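Side-chain contact in C2 toxin component I (PDB 2J3X), which transfers ADP-ribose, probably to host-cell actin, as the enzymatic component of the binary C2 toxin of Clostridium botulinum: residues E38-Q43 and K47-K52. The protein carries 2 engineered substitutions. Sequence-based numbering, arbitrary orientation.
Sequences EVAVNQ and KEYKTK. With SO4 (sulfate ion), chain P.
Ala40 receives the phenol of Tyr49 through its backbone: Tyr49 OH donates to Ala40 O at 2.9 Å. The donor lies in the carbonyl plane on a lone pair, at a C=O...O angle of 120°, while the Ala40 methyl lies farther off, beside the hydroxyl. Three residues on, Gln43 covers one face of the same ring. Its CB lies over that face in a CH-pi contact, 3.2 Å from the Tyr49 ring centroid and displaced toward the CE1-CZ side; the backbone O of Gln43 approaches Tyr49 CD1 to 3.0 Å. Beyond CG the extended chain runs out past the CE2 edge, where the amide makes an offset stack, planes 25° apart, with Gln43 OE1 3.5 Å from Tyr49 CE2. Tyr49 reaches this place with CG anti to its own backbone N (chi1 166°), projecting from the first turn of helix 47-59 toward helix 35-42. Asp81 of helix 77-90 touches Ala40, Gln43 and Tyr49 alike. Lys50 NZ binds O1 of a sulfate, probably from the crystallisation liquor, at 3.0 Å and also Ser148 OG; Thr51 OG1 lies 2.8 Å from sulfate O4. The contact thus joins two consecutive helices within the N-terminal of two ADP-ribosyltransferase exoenzyme regions: the backbone acceptor takes the Tyr49 hydroxyl proton and probably sets the ring's position, while Gln43 packed on the face would resist flipping.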
loop_
_atom_site.group_PDB
_atom_site.type_symbol
_atom_site.label_atom_id
_atom_site.label_comp_id
_atom_site.label_asym_id
_atom_site.label_seq_id
_atom_site.Cartn_x
_atom_site.Cartn_y
_atom_site.Cartn_z
ATOM N N GLU A 38 -8.245 -25.204 -7.733
ATOM C CA GLU A 38 -7.538 -25.484 -8.984
ATOM C C GLU A 38 -8.042 -24.645 -10.156
ATOM O O GLU A 38 -7.244 -24.138 -10.938
ATOM C CB GLU A 38 -7.627 -26.984 -9.353
ATOM C CG GLU A 38 -6.866 -27.871 -8.381
ATOM C CD GLU A 38 -6.633 -29.299 -8.927
ATOM O OE1 GLU A 38 -6.834 -29.511 -10.143
ATOM O OE2 GLU A 38 -6.232 -30.186 -8.143
ATOM N N VAL A 39 -9.357 -24.517 -10.275
ATOM C CA VAL A 39 -9.944 -23.734 -11.361
ATOM C C VAL A 39 -9.465 -22.295 -11.208
ATOM O O VAL A 39 -8.995 -21.683 -12.173
ATOM C CB VAL A 39 -11.473 -23.811 -11.360
ATOM C CG1 VAL A 39 -12.082 -22.802 -12.360
ATOM C CG2 VAL A 39 -11.929 -25.236 -11.658
ATOM N N ALA A 40 -9.487 -21.790 -9.973
ATOM C CA ALA A 40 -9.083 -20.387 -9.731
ATOM C C ALA A 40 -7.622 -20.158 -10.062
ATOM O O ALA A 40 -7.269 -19.171 -10.708
ATOM C CB ALA A 40 -9.371 -20.014 -8.269
ATOM N N VAL A 41 -6.752 -21.073 -9.627
ATOM C CA VAL A 41 -5.323 -20.952 -9.878
ATOM C C VAL A 41 -4.978 -21.160 -11.377
ATOM O O VAL A 41 -4.147 -20.434 -11.949
ATOM C CB VAL A 41 -4.526 -21.936 -8.988
ATOM C CG1 VAL A 41 -3.086 -22.170 -9.552
ATOM C CG2 VAL A 41 -4.524 -21.447 -7.567
ATOM N N ASN A 42 -5.617 -22.142 -12.002
ATOM C CA ASN A 42 -5.380 -22.445 -13.423
ATOM C C ASN A 42 -5.679 -21.287 -14.338
ATOM O O ASN A 42 -5.050 -21.144 -15.382
ATOM C CB ASN A 42 -6.310 -23.556 -13.868
ATOM C CG ASN A 42 -5.692 -24.908 -13.739
ATOM O OD1 ASN A 42 -6.416 -25.912 -13.660
ATOM N ND2 ASN A 42 -4.369 -24.966 -13.776
ATOM N N GLN A 43 -6.678 -20.489 -13.978
ATOM C CA GLN A 43 -7.043 -19.364 -14.798
ATOM C C GLN A 43 -5.905 -18.332 -14.837
ATOM O O GLN A 43 -5.842 -17.542 -15.769
ATOM C CB GLN A 43 -8.357 -18.754 -14.328
ATOM C CG GLN A 43 -9.589 -19.624 -14.642
ATOM C CD GLN A 43 -10.867 -18.933 -14.264
ATOM O OE1 GLN A 43 -11.415 -18.144 -15.039
ATOM N NE2 GLN A 43 -11.336 -19.187 -13.065
ATOM N N LYS A 47 -2.722 -14.399 -19.083
ATOM C CA LYS A 47 -2.155 -13.111 -18.623
ATOM C C LYS A 47 -3.181 -11.987 -18.381
ATOM O O LYS A 47 -3.080 -11.237 -17.391
ATOM C CB LYS A 47 -1.058 -12.615 -19.566
ATOM C CG LYS A 47 0.088 -13.597 -19.736
ATOM C CD LYS A 47 1.438 -12.866 -19.954
ATOM C CE LYS A 47 2.482 -13.783 -20.635
ATOM N NZ LYS A 47 2.422 -15.231 -20.169
ATOM N N GLU A 48 -4.149 -11.877 -19.284
ATOM C CA GLU A 48 -5.299 -10.994 -19.114
ATOM C C GLU A 48 -6.011 -11.200 -17.756
ATOM O O GLU A 48 -6.145 -10.236 -16.992
ATOM C CB GLU A 48 -6.294 -11.224 -20.245
ATOM C CG GLU A 48 -6.947 -9.969 -20.782
ATOM C CD GLU A 48 -6.231 -9.419 -22.035
ATOM O OE1 GLU A 48 -6.186 -10.137 -23.080
ATOM O OE2 GLU A 48 -5.728 -8.259 -21.977
ATOM N N TYR A 49 -6.440 -12.437 -17.460
ATOM C CA TYR A 49 -7.095 -12.784 -16.185
ATOM C C TYR A 49 -6.188 -12.539 -15.011
ATOM O O TYR A 49 -6.669 -12.070 -14.009
ATOM C CB TYR A 49 -7.639 -14.224 -16.161
ATOM C CG TYR A 49 -8.069 -14.896 -14.806
ATOM C CD1 TYR A 49 -7.128 -15.541 -14.001
ATOM C CD2 TYR A 49 -9.413 -14.967 -14.393
ATOM C CE1 TYR A 49 -7.485 -16.224 -12.800
ATOM C CE2 TYR A 49 -9.800 -15.648 -13.157
ATOM C CZ TYR A 49 -8.822 -16.295 -12.370
ATOM O OH TYR A 49 -9.123 -17.036 -11.171
ATOM N N LYS A 50 -4.900 -12.867 -15.113
ATOM C CA LYS A 50 -3.987 -12.612 -13.986
ATOM C C LYS A 50 -3.927 -11.122 -13.673
ATOM O O LYS A 50 -3.965 -10.719 -12.529
ATOM C CB LYS A 50 -2.571 -13.121 -14.262
ATOM C CG LYS A 50 -1.646 -12.866 -13.063
ATOM C CD LYS A 50 -0.304 -13.577 -13.220
ATOM C CE LYS A 50 0.513 -13.379 -11.969
ATOM N NZ LYS A 50 1.212 -12.079 -12.009
ATOM N N THR A 51 -3.853 -10.304 -14.719
ATOM C CA THR A 51 -3.856 -8.845 -14.528
ATOM C C THR A 51 -5.164 -8.408 -13.858
ATOM O O THR A 51 -5.171 -7.615 -12.895
ATOM C CB THR A 51 -3.641 -8.137 -15.889
ATOM O OG1 THR A 51 -2.298 -8.408 -16.312
ATOM C CG2 THR A 51 -3.844 -6.597 -15.761
ATOM N N LYS A 52 -6.257 -8.953 -14.355
ATOM C CA LYS A 52 -7.588 -8.597 -13.866
ATOM C C LYS A 52 -7.761 -8.959 -12.376
ATOM O O LYS A 52 -8.289 -8.154 -11.552
ATOM C CB LYS A 52 -8.645 -9.283 -14.732
ATOM C CG LYS A 52 -10.093 -8.989 -14.317
ATOM C CD LYS A 52 -10.802 -10.190 -13.713
ATOM C CE LYS A 52 -11.739 -10.795 -14.736
ATOM N NZ LYS A 52 -12.073 -12.201 -14.369
HETATM S S SO4 P . 0.070 -8.494 -13.341
HETATM O O1 SO4 P . 0.092 -9.908 -13.735
HETATM O O2 SO4 P . -0.948 -8.214 -12.314
HETATM O O3 SO4 P . 1.373 -8.100 -12.792
HETATM O O4 SO4 P . -0.324 -7.719 -14.524
#